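Hyaluronidase (Thermobaculum terrenum, PDB 5DIY) probably acts as a family 84 glycoside hydrolase with hexosaminidase activity, removing N-acetylglucosamine from O-GlcNAc-modified proteins. Local coordinates at residues Ile162-Phe167 / Thr219-Tyr224; Ser205-Val210 / Pro245-His250; Arg345-Glu350 / Asp384-Ala389. All coordinates share one frame; numbering follows the deposited sequence.

Contact 1 of 3, residues Ile162-Phe167 / Thr219-Tyr224; sequences IMCPTF and TLWDNY. With NAG (2-acetamido-2-deoxy-beta-D-glucopyranose), chain E.
Cys164 and Trp221 meet at the C-terminal end of an eight-stranded parallel TIM barrel, where strands 160-164 and 218-222, the fifth and seventh, line the N-acetylglucosamine site. The two strands are not neighbours, so what joins them is side chains reaching across the inside of the barrel. With its SG anti to the backbone N (chi1 -172°), Cys164 puts its sulfur 3.9 Å from Trp221 CZ3. This is a sulfur-aromatic contact of oblique approach: SG stands 4.7 Å from the centroid of the six-membered ring, on a line 50° off the normal. The indole also carries the acetamido group of the sugar. The acetamido methyl C8 of NAG lies over the centre of one Trp221 face, 3.4 Å above the plane, and the same methyl is 3.7 Å from Cys164 SG. Sulfur and indole thus both pack on the acetamido methyl and probably help to position the group, as suits family 84 enzymes, in which that group takes part in catalysis. Asn223, just beyond the strand, is a further N-acetylglucosamine-binding residue. One layer deeper, Ile162 and Thr219 cross at about a right angle, and Ile162 CD1 rests 3.9 Å from Thr219 CG2. Strand 189-192 runs between the two strands, and its Phe191 meets Trp221 edge-to-face while also touching Ile162 and Thr219. Thr219 leans on Val252 of strand 251-256, and Met163, turned to the other side of its strand, packs on Leu180 of helix 175-183.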
loop_
_atom_site.group_PDB
_atom_site.type_symbol
_atom_site.label_atom_id
_atom_site.label_comp_id
_atom_site.label_asym_id
_atom_site.label_seq_id
_atom_site.Cartn_x
_atom_site.Cartn_y
_atom_site.Cartn_z
ATOM N N ILE C 162 -3.854 -21.850 -7.033
ATOM C CA ILE C 162 -4.554 -20.681 -6.517
ATOM C C ILE C 162 -4.779 -19.768 -7.724
ATOM O O ILE C 162 -3.869 -19.536 -8.517
ATOM C CB ILE C 162 -3.808 -19.991 -5.340
ATOM C CG1 ILE C 162 -4.639 -18.822 -4.792
ATOM C CG2 ILE C 162 -2.412 -19.515 -5.729
ATOM C CD1 ILE C 162 -4.250 -18.400 -3.393
ATOM N N MET C 163 -6.011 -19.309 -7.897
ATOM C CA MET C 163 -6.340 -18.451 -9.024
ATOM C C MET C 163 -6.809 -17.101 -8.514
ATOM O O MET C 163 -7.359 -17.004 -7.415
ATOM C CB MET C 163 -7.385 -19.111 -9.945
ATOM C CG MET C 163 -8.825 -19.152 -9.433
ATOM S SD MET C 163 -9.813 -17.668 -9.761
ATOM C CE MET C 163 -9.996 -17.745 -11.544
ATOM N N CYS C 164 -6.573 -16.064 -9.315
ATOM C CA CYS C 164 -7.126 -14.739 -9.058
ATOM C C CYS C 164 -8.198 -14.482 -10.105
ATOM O O CYS C 164 -7.909 -14.526 -11.301
ATOM C CB CYS C 164 -6.061 -13.643 -9.111
ATOM S SG CYS C 164 -6.693 -12.032 -8.552
ATOM N N PRO C 165 -9.445 -14.232 -9.665
ATOM C CA PRO C 165 -10.500 -13.941 -10.630
ATOM C C PRO C 165 -10.343 -12.569 -11.277
ATOM O O PRO C 165 -9.626 -11.711 -10.761
ATOM C CB PRO C 165 -11.778 -14.003 -9.798
ATOM C CG PRO C 165 -11.362 -13.832 -8.378
ATOM C CD PRO C 165 -9.915 -14.174 -8.270
ATOM N N THR C 166 -11.004 -12.389 -12.414
ATOM C CA THR C 166 -11.033 -11.108 -13.125
ATOM C C THR C 166 -11.866 -10.076 -12.364
ATOM O O THR C 166 -11.570 -8.886 -12.411
ATOM C CB THR C 166 -11.543 -11.314 -14.566
ATOM O OG1 THR C 166 -10.691 -12.266 -15.222
ATOM C CG2 THR C 166 -11.538 -10.019 -15.344
ATOM N N PHE C 167 -12.887 -10.547 -11.650
ATOM C CA PHE C 167 -13.625 -9.735 -10.684
ATOM C C PHE C 167 -13.212 -10.204 -9.294
ATOM O O PHE C 167 -13.664 -11.259 -8.832
ATOM C CB PHE C 167 -15.132 -9.872 -10.915
ATOM C CG PHE C 167 -15.588 -9.296 -12.234
ATOM C CD1 PHE C 167 -15.551 -10.063 -13.397
ATOM C CD2 PHE C 167 -16.021 -7.973 -12.321
ATOM C CE1 PHE C 167 -15.953 -9.531 -14.618
ATOM C CE2 PHE C 167 -16.422 -7.433 -13.540
ATOM C CZ PHE C 167 -16.390 -8.214 -14.690
ATOM N N THR C 219 -9.222 -17.012 -0.281
ATOM C CA THR C 219 -7.905 -16.604 0.195
ATOM C C THR C 219 -7.832 -15.104 -0.041
ATOM O O THR C 219 -8.205 -14.634 -1.106
ATOM C CB THR C 219 -6.776 -17.312 -0.581
ATOM O OG1 THR C 219 -7.012 -18.723 -0.583
ATOM C CG2 THR C 219 -5.411 -17.031 0.056
ATOM N N LEU C 220 -7.385 -14.350 0.954
ATOM C CA LEU C 220 -7.314 -12.901 0.815
ATOM C C LEU C 220 -5.999 -12.472 0.178
ATOM O O LEU C 220 -4.921 -12.819 0.667
ATOM C CB LEU C 220 -7.495 -12.192 2.156
ATOM C CG LEU C 220 -8.931 -11.986 2.640
ATOM C CD1 LEU C 220 -8.899 -11.592 4.111
ATOM C CD2 LEU C 220 -9.666 -10.934 1.811
ATOM N N TRP C 221 -6.113 -11.746 -0.930
ATOM C CA TRP C 221 -5.025 -10.965 -1.506
ATOM C C TRP C 221 -5.239 -9.591 -0.899
ATOM O O TRP C 221 -6.062 -8.826 -1.381
ATOM C CB TRP C 221 -5.164 -10.921 -3.037
ATOM C CG TRP C 221 -4.108 -10.156 -3.802
ATOM C CD1 TRP C 221 -3.491 -8.985 -3.442
ATOM C CD2 TRP C 221 -3.576 -10.504 -5.085
ATOM N NE1 TRP C 221 -2.606 -8.603 -4.411
ATOM C CE2 TRP C 221 -2.635 -9.510 -5.432
ATOM C CE3 TRP C 221 -3.796 -11.565 -5.971
ATOM C CZ2 TRP C 221 -1.914 -9.542 -6.626
ATOM C CZ3 TRP C 221 -3.083 -11.597 -7.162
ATOM C CH2 TRP C 221 -2.150 -10.591 -7.477
ATOM N N ASP C 222 -4.516 -9.275 0.168
ATOM C CA ASP C 222 -4.754 -8.030 0.882
ATOM C C ASP C 222 -3.763 -6.978 0.393
ATOM O O ASP C 222 -2.552 -7.113 0.596
ATOM C CB ASP C 222 -4.651 -8.246 2.395
ATOM C CG ASP C 222 -5.497 -7.261 3.188
ATOM O OD1 ASP C 222 -6.020 -6.287 2.606
ATOM O OD2 ASP C 222 -5.661 -7.468 4.410
ATOM N N ASN C 223 -4.281 -5.938 -0.256
ATOM C CA ASN C 223 -3.455 -4.903 -0.875
ATOM C C ASN C 223 -3.070 -3.823 0.125
ATOM O O ASN C 223 -3.492 -2.667 0.020
ATOM C CB ASN C 223 -4.171 -4.284 -2.087
ATOM C CG ASN C 223 -4.161 -5.184 -3.303
ATOM O OD1 ASN C 223 -5.209 -5.518 -3.847
ATOM N ND2 ASN C 223 -2.984 -5.539 -3.767
ATOM N N TYR C 224 -2.270 -4.233 1.102
ATOM C CA TYR C 224 -1.618 -3.343 2.045
ATOM C C TYR C 224 -0.360 -4.100 2.507
ATOM O O TYR C 224 -0.475 -5.292 2.823
ATOM C CB TYR C 224 -2.533 -3.011 3.241
ATOM C CG TYR C 224 -1.891 -1.982 4.140
ATOM C CD1 TYR C 224 -1.981 -0.613 3.845
ATOM C CD2 TYR C 224 -1.133 -2.369 5.240
ATOM C CE1 TYR C 224 -1.352 0.336 4.643
ATOM C CE2 TYR C 224 -0.515 -1.429 6.048
ATOM C CZ TYR C 224 -0.620 -0.079 5.741
ATOM O OH TYR C 224 0.015 0.834 6.542
HETATM C C1 NAG E . -4.438 -4.434 -8.543
HETATM C C2 NAG E . -3.492 -5.621 -8.809
HETATM C C3 NAG E . -2.196 -5.588 -7.994
HETATM C C4 NAG E . -1.853 -4.161 -7.599
HETATM C C5 NAG E . -2.963 -3.628 -6.708
HETATM C C6 NAG E . -2.725 -2.179 -6.254
HETATM C C7 NAG E . -4.762 -7.323 -7.538
HETATM C C8 NAG E . -5.397 -8.683 -7.627
HETATM N N2 NAG E . -4.182 -6.898 -8.661
HETATM O O3 NAG E . -1.142 -6.161 -8.775
HETATM O O4 NAG E . -0.633 -4.134 -6.857
HETATM O O5 NAG E . -4.263 -3.762 -7.291
HETATM O O6 NAG E . -2.490 -1.302 -7.359
HETATM O O7 NAG E . -4.792 -6.664 -6.507
#

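Contact 2 of 3, residues Ser205-Val210 / Pro245-His250; sequences SHMQEV and PELHTH
Gln208 lays its aliphatic stem over the ring of His250, and the chain can be followed outward from the helix. CB starts at the margin of the ring, 4.4 Å from His250 CD2. CG does the real touching: this methylene sits over the ring face, 3.4 Å from the centroid and 23° off the normal, a CH-pi contact displaced toward the CD2-NE2 side, with Gln208 CG only 3.2 Å from His250 NE2. Beyond CG the chain runs extended (chi2 -180°), which takes CD past the rim at the NE2 corner, 3.7 Å from His250 NE2. Just beyond that rim the amide plane is turned almost square to the imidazole, 88° apart. Its nitrogen leans to the ring, while OE1 points away from it. The opposite face of the imidazole is covered by the methyl of its own neighbour Thr249, so the ring is held between two aliphatic groups. This is the outer layer of the TIM barrel: helix 204-214 belongs to the beta-alpha-beta crossover from strand 189-192 to strand 218-222, whereas 245-250 lies in the long loop leading to strand 251-256. Nearer the barrel, Met207 CG presses on Leu247 CD2 at 3.6 Å. The methionine chain then bends at chi2 and chi3, leading its end away toward Leu220 of strand 218-222. Between the two backbones, a water donates one hydrogen bond to Met207 O at 3.0 Å and another to His250 O at 2.8 Å.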
loop_
_atom_site.group_PDB
_atom_site.type_symbol
_atom_site.label_atom_id
_atom_site.label_comp_id
_atom_site.label_asym_id
_atom_site.label_seq_id
_atom_site.Cartn_x
_atom_site.Cartn_y
_atom_site.Cartn_z
ATOM N N SER C 205 -18.784 -10.692 7.848
ATOM C CA SER C 205 -19.994 -10.601 7.027
ATOM C C SER C 205 -19.684 -10.573 5.534
ATOM O O SER C 205 -20.332 -11.270 4.746
ATOM C CB SER C 205 -20.790 -9.348 7.394
ATOM O OG SER C 205 -21.997 -9.278 6.656
ATOM N N HIS C 206 -18.701 -9.759 5.149
ATOM C CA HIS C 206 -18.316 -9.638 3.748
ATOM C C HIS C 206 -17.729 -10.943 3.221
ATOM O O HIS C 206 -18.135 -11.417 2.160
ATOM C CB HIS C 206 -17.318 -8.488 3.541
ATOM C CG HIS C 206 -16.985 -8.237 2.105
ATOM N ND1 HIS C 206 -17.929 -7.823 1.194
ATOM C CD2 HIS C 206 -15.822 -8.346 1.419
ATOM C CE1 HIS C 206 -17.365 -7.687 0.008
ATOM N NE2 HIS C 206 -16.087 -7.996 0.117
ATOM N N MET C 207 -16.789 -11.525 3.962
ATOM C CA MET C 207 -16.134 -12.767 3.521
ATOM C C MET C 207 -17.058 -13.993 3.584
ATOM O O MET C 207 -16.837 -14.955 2.850
ATOM C CB MET C 207 -14.822 -13.003 4.274
ATOM C CG MET C 207 -13.794 -11.885 4.098
ATOM S SD MET C 207 -13.460 -11.380 2.392
ATOM C CE MET C 207 -12.841 -12.927 1.726
ATOM N N GLN C 208 -18.073 -13.947 4.452
ATOM C CA GLN C 208 -19.181 -14.922 4.445
ATOM C C GLN C 208 -19.896 -14.944 3.104
ATOM O O GLN C 208 -20.140 -16.014 2.545
ATOM C CB GLN C 208 -20.227 -14.604 5.528
ATOM C CG GLN C 208 -19.957 -15.207 6.894
ATOM C CD GLN C 208 -21.034 -14.865 7.918
ATOM O OE1 GLN C 208 -21.929 -14.052 7.660
ATOM N NE2 GLN C 208 -20.952 -15.487 9.088
ATOM N N GLU C 209 -20.235 -13.759 2.599
ATOM C CA GLU C 209 -20.901 -13.639 1.302
ATOM C C GLU C 209 -20.027 -14.184 0.187
ATOM O O GLU C 209 -20.493 -14.969 -0.633
ATOM C CB GLU C 209 -21.265 -12.190 0.995
ATOM C CG GLU C 209 -22.360 -11.623 1.875
ATOM C CD GLU C 209 -22.608 -10.157 1.584
ATOM O OE1 GLU C 209 -21.822 -9.311 2.066
ATOM O OE2 GLU C 209 -23.582 -9.852 0.864
ATOM N N VAL C 210 -18.754 -13.787 0.183
ATOM C CA VAL C 210 -17.792 -14.276 -0.811
ATOM C C VAL C 210 -17.723 -15.810 -0.773
ATOM O O VAL C 210 -17.762 -16.463 -1.819
ATOM C CB VAL C 210 -16.370 -13.690 -0.611
ATOM C CG1 VAL C 210 -15.375 -14.321 -1.591
ATOM C CG2 VAL C 210 -16.363 -12.175 -0.800
ATOM N N PRO C 245 -11.479 -9.692 13.807
ATOM C CA PRO C 245 -10.778 -10.740 14.576
ATOM C C PRO C 245 -11.139 -12.191 14.220
ATOM O O PRO C 245 -10.347 -13.090 14.505
ATOM C CB PRO C 245 -11.182 -10.450 16.027
ATOM C CG PRO C 245 -11.573 -9.018 16.056
ATOM C CD PRO C 245 -12.067 -8.658 14.687
ATOM N N GLU C 246 -12.312 -12.408 13.621
ATOM C CA GLU C 246 -12.803 -13.742 13.288
ATOM C C GLU C 246 -12.895 -14.004 11.775
ATOM O O GLU C 246 -13.643 -14.887 11.348
ATOM C CB GLU C 246 -14.161 -13.961 13.972
ATOM C CG GLU C 246 -14.164 -13.585 15.452
ATOM C CD GLU C 246 -15.429 -13.986 16.194
ATOM O OE1 GLU C 246 -15.354 -14.134 17.437
ATOM O OE2 GLU C 246 -16.495 -14.151 15.554
ATOM N N LEU C 247 -12.126 -13.262 10.968
ATOM C CA LEU C 247 -11.994 -13.561 9.528
ATOM C C LEU C 247 -11.520 -14.991 9.259
ATOM O O LEU C 247 -11.935 -15.602 8.263
ATOM C CB LEU C 247 -11.016 -12.604 8.826
ATOM C CG LEU C 247 -11.477 -11.210 8.397
ATOM C CD1 LEU C 247 -10.300 -10.462 7.789
ATOM C CD2 LEU C 247 -12.638 -11.279 7.409
ATOM N N HIS C 248 -10.651 -15.508 10.133
ATOM C CA HIS C 248 -10.109 -16.868 9.986
ATOM C C HIS C 248 -11.185 -17.954 9.838
ATOM O O HIS C 248 -10.962 -18.951 9.160
ATOM C CB HIS C 248 -9.134 -17.213 11.123
ATOM C CG HIS C 248 -9.753 -17.244 12.485
ATOM N ND1 HIS C 248 -10.409 -18.349 12.981
ATOM C CD2 HIS C 248 -9.785 -16.315 13.469
ATOM C CE1 HIS C 248 -10.832 -18.094 14.205
ATOM N NE2 HIS C 248 -10.464 -16.867 14.523
ATOM N N THR C 249 -12.346 -17.741 10.455
ATOM C CA THR C 249 -13.512 -18.622 10.275
ATOM C C THR C 249 -13.962 -18.756 8.809
ATOM O O THR C 249 -14.398 -19.829 8.404
ATOM C CB THR C 249 -14.690 -18.142 11.160
ATOM O OG1 THR C 249 -14.282 -18.169 12.533
ATOM C CG2 THR C 249 -15.936 -19.017 10.994
ATOM N N HIS C 250 -13.837 -17.690 8.018
ATOM C CA HIS C 250 -14.312 -17.682 6.622
ATOM C C HIS C 250 -13.218 -17.568 5.562
ATOM O O HIS C 250 -13.525 -17.556 4.369
ATOM C CB HIS C 250 -15.336 -16.556 6.446
ATOM C CG HIS C 250 -16.426 -16.598 7.466
ATOM N ND1 HIS C 250 -16.417 -15.808 8.594
ATOM C CD2 HIS C 250 -17.519 -17.389 7.570
ATOM C CE1 HIS C 250 -17.476 -16.085 9.333
ATOM N NE2 HIS C 250 -18.161 -17.042 8.733
HETATM O O HOH W 1 -14.309 -16.259 2.030
#

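Contact 3 of 3, residues Arg345-Glu350 / Asp384-Ala389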
loop_
_atom_site.group_PDB
_atom_site.type_symbol
_atom_site.label_atom_id
_atom_site.label_comp_id
_atom_site.label_asym_id
_atom_site.label_seq_id
_atom_site.Cartn_x
_atom_site.Cartn_y
_atom_site.Cartn_z
ATOM N N ARG C 345 2.351 29.369 21.044
ATOM C CA ARG C 345 3.036 28.337 21.841
ATOM C C ARG C 345 2.844 26.954 21.230
ATOM O O ARG C 345 3.806 26.207 21.088
ATOM C CB ARG C 345 2.553 28.337 23.308
ATOM C CG ARG C 345 3.172 27.242 24.180
ATOM C CD ARG C 345 3.000 27.485 25.676
ATOM N NE ARG C 345 1.619 27.822 26.041
ATOM C CZ ARG C 345 0.615 26.953 26.205
ATOM N NH1 ARG C 345 0.787 25.634 26.055
ATOM N NH2 ARG C 345 -0.591 27.412 26.524
ATOM N N THR C 346 1.601 26.635 20.872
ATOM C CA THR C 346 1.259 25.343 20.270
ATOM C C THR C 346 2.020 25.122 18.970
ATOM O O THR C 346 2.578 24.045 18.750
ATOM C CB THR C 346 -0.251 25.239 19.990
ATOM O OG1 THR C 346 -0.974 25.435 21.208
ATOM C CG2 THR C 346 -0.621 23.883 19.399
ATOM N N LEU C 347 2.039 26.144 18.121
ATOM C CA LEU C 347 2.773 26.083 16.859
ATOM C C LEU C 347 4.280 25.902 17.105
ATOM O O LEU C 347 4.907 25.033 16.487
ATOM C CB LEU C 347 2.504 27.346 16.030
ATOM C CG LEU C 347 3.067 27.410 14.609
ATOM C CD1 LEU C 347 2.537 26.273 13.746
ATOM C CD2 LEU C 347 2.726 28.759 13.992
ATOM N N ARG C 348 4.833 26.702 18.019
ATOM C CA ARG C 348 6.251 26.626 18.406
ATOM C C ARG C 348 6.654 25.235 18.890
ATOM O O ARG C 348 7.646 24.685 18.419
ATOM C CB ARG C 348 6.559 27.646 19.512
ATOM C CG ARG C 348 8.016 27.670 19.984
ATOM C CD ARG C 348 8.212 28.543 21.213
ATOM N NE ARG C 348 7.775 29.914 20.940
ATOM C CZ ARG C 348 6.756 30.561 21.521
ATOM N NH1 ARG C 348 6.017 30.013 22.484
ATOM N NH2 ARG C 348 6.489 31.810 21.141
ATOM N N GLU C 349 5.897 24.705 19.851
ATOM C CA GLU C 349 6.153 23.386 20.438
ATOM C C GLU C 349 6.073 22.285 19.371
ATOM O O GLU C 349 6.877 21.351 19.378
ATOM C CB GLU C 349 5.165 23.095 21.595
ATOM C CG GLU C 349 5.394 23.926 22.870
ATOM C CD GLU C 349 4.294 23.792 23.956
ATOM O OE1 GLU C 349 3.174 23.290 23.679
ATOM O OE2 GLU C 349 4.547 24.221 25.114
ATOM N N GLU C 350 5.114 22.408 18.447
ATOM C CA GLU C 350 4.961 21.432 17.362
ATOM C C GLU C 350 6.145 21.443 16.387
ATOM O O GLU C 350 6.630 20.383 15.960
ATOM C CB GLU C 350 3.656 21.688 16.596
ATOM C CG GLU C 350 3.183 20.505 15.780
ATOM C CD GLU C 350 2.935 19.281 16.639
ATOM O OE1 GLU C 350 2.346 19.416 17.733
ATOM O OE2 GLU C 350 3.338 18.180 16.232
ATOM N N ASP C 384 10.348 23.516 7.968
ATOM C CA ASP C 384 10.982 24.811 7.668
ATOM C C ASP C 384 9.932 25.875 7.354
ATOM O O ASP C 384 10.060 27.027 7.773
ATOM C CB ASP C 384 11.948 24.720 6.466
ATOM C CG ASP C 384 13.204 23.902 6.751
ATOM O OD1 ASP C 384 13.627 23.777 7.912
ATOM O OD2 ASP C 384 13.781 23.381 5.778
ATOM N N TYR C 385 8.885 25.483 6.630
ATOM C CA TYR C 385 7.859 26.438 6.199
ATOM C C TYR C 385 6.961 26.855 7.369
ATOM O O TYR C 385 6.594 28.029 7.483
ATOM C CB TYR C 385 7.028 25.886 5.036
ATOM C CG TYR C 385 7.816 25.332 3.859
ATOM C CD1 TYR C 385 9.173 25.648 3.648
ATOM C CD2 TYR C 385 7.193 24.501 2.931
ATOM C CE1 TYR C 385 9.873 25.128 2.567
ATOM C CE2 TYR C 385 7.883 23.987 1.845
ATOM C CZ TYR C 385 9.225 24.299 1.669
ATOM O OH TYR C 385 9.906 23.782 0.587
ATOM N N LEU C 386 6.619 25.904 8.238
ATOM C CA LEU C 386 5.868 26.215 9.460
ATOM C C LEU C 386 6.607 27.204 10.357
ATOM O O LEU C 386 5.989 28.069 10.968
ATOM C CB LEU C 386 5.567 24.948 10.264
ATOM C CG LEU C 386 4.436 24.071 9.737
ATOM C CD1 LEU C 386 4.418 22.752 10.503
ATOM C CD2 LEU C 386 3.090 24.779 9.857
ATOM N N ASP C 387 7.925 27.051 10.430
ATOM C CA ASP C 387 8.796 27.967 11.159
ATOM C C ASP C 387 8.656 29.413 10.654
ATOM O O ASP C 387 8.580 30.352 11.443
ATOM C CB ASP C 387 10.258 27.496 11.043
ATOM C CG ASP C 387 11.115 27.904 12.228
ATOM O OD1 ASP C 387 10.599 28.471 13.218
ATOM O OD2 ASP C 387 12.337 27.649 12.166
ATOM N N GLN C 388 8.596 29.579 9.335
ATOM C CA GLN C 388 8.335 30.887 8.734
ATOM C C GLN C 388 6.904 31.395 8.969
ATOM O O GLN C 388 6.698 32.601 9.096
ATOM C CB GLN C 388 8.683 30.875 7.243
ATOM C CG GLN C 388 10.171 30.645 6.981
ATOM C CD GLN C 388 11.043 31.753 7.533
ATOM O OE1 GLN C 388 10.695 32.927 7.435
ATOM N NE2 GLN C 388 12.170 31.386 8.131
ATOM N N ALA C 389 5.925 30.492 9.037
ATOM C CA ALA C 389 4.558 30.873 9.443
ATOM C C ALA C 389 4.522 31.412 10.875
ATOM O O ALA C 389 3.807 32.372 11.160
ATOM C CB ALA C 389 3.596 29.702 9.299
#
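Leu347 and Leu386 reach each other through different torsions. In Leu347, CG lies anti to the backbone N (chi1 -174°), which sends the isobutyl group straight off its helix. In Leu386, chi1 of -77° sets CG opposite the carbonyl carbon instead, and CD1 continues the chain while the bent branch, CD2, is left to face the partner. The two belong to the all-helical part of the chain that follows the barrel, where helices 340-362 and 373-398 run roughly antiparallel as consecutive long members of a bundle, linked through the short helix 367-371. The meeting is wholly apolar and modest in extent, methyl against methyl, with Leu347 CD1 4.2 Å from Leu386 CD2. The backbones stay well separated, the closest CA atoms, those of Leu347 and Leu386, being 8.0 Å apart, so the leucines bridge the gap between the helices. Other helices close round the pair: Leu386 also touches Phe328 of helix 322-336 and Phe444 of helix 440-451, which makes it part of a core shared by four helices. Glu350, one turn along from Leu347, turns its carboxylate away to a salt bridge with Lys306 and a hydrogen bond with Tyr323. The second methyl of Leu347 passes Leu386 and comes down on the next turn of the opposing helix, where CD2 stands 4.5 Å from the backbone carbon C of Ala389.

How the contacts relate
Contacts 1 and 2 are successive layers of one TIM barrel, their centres 15 Å apart. Their segments alternate along the chain, and they share strand 218-222: its Trp221 faces the sugar inside, while Leu220 points outward, where its CD2 meets Met207 CE at 3.7 Å. The strand that carries Trp221 is therefore backed by helix 204-214 and the loop ahead of strand 251-256. Contact 3 follows later in the chain, in the helical bundle, its centre about 45 Å from that of contact 1 and about 46 Å from that of contact 2. Contacts 1 and 3 lie on opposite sides of the chain's centre, and the bundle contact lies away from the annotated sugar site, with nearest atoms about 20 Å from contact 1.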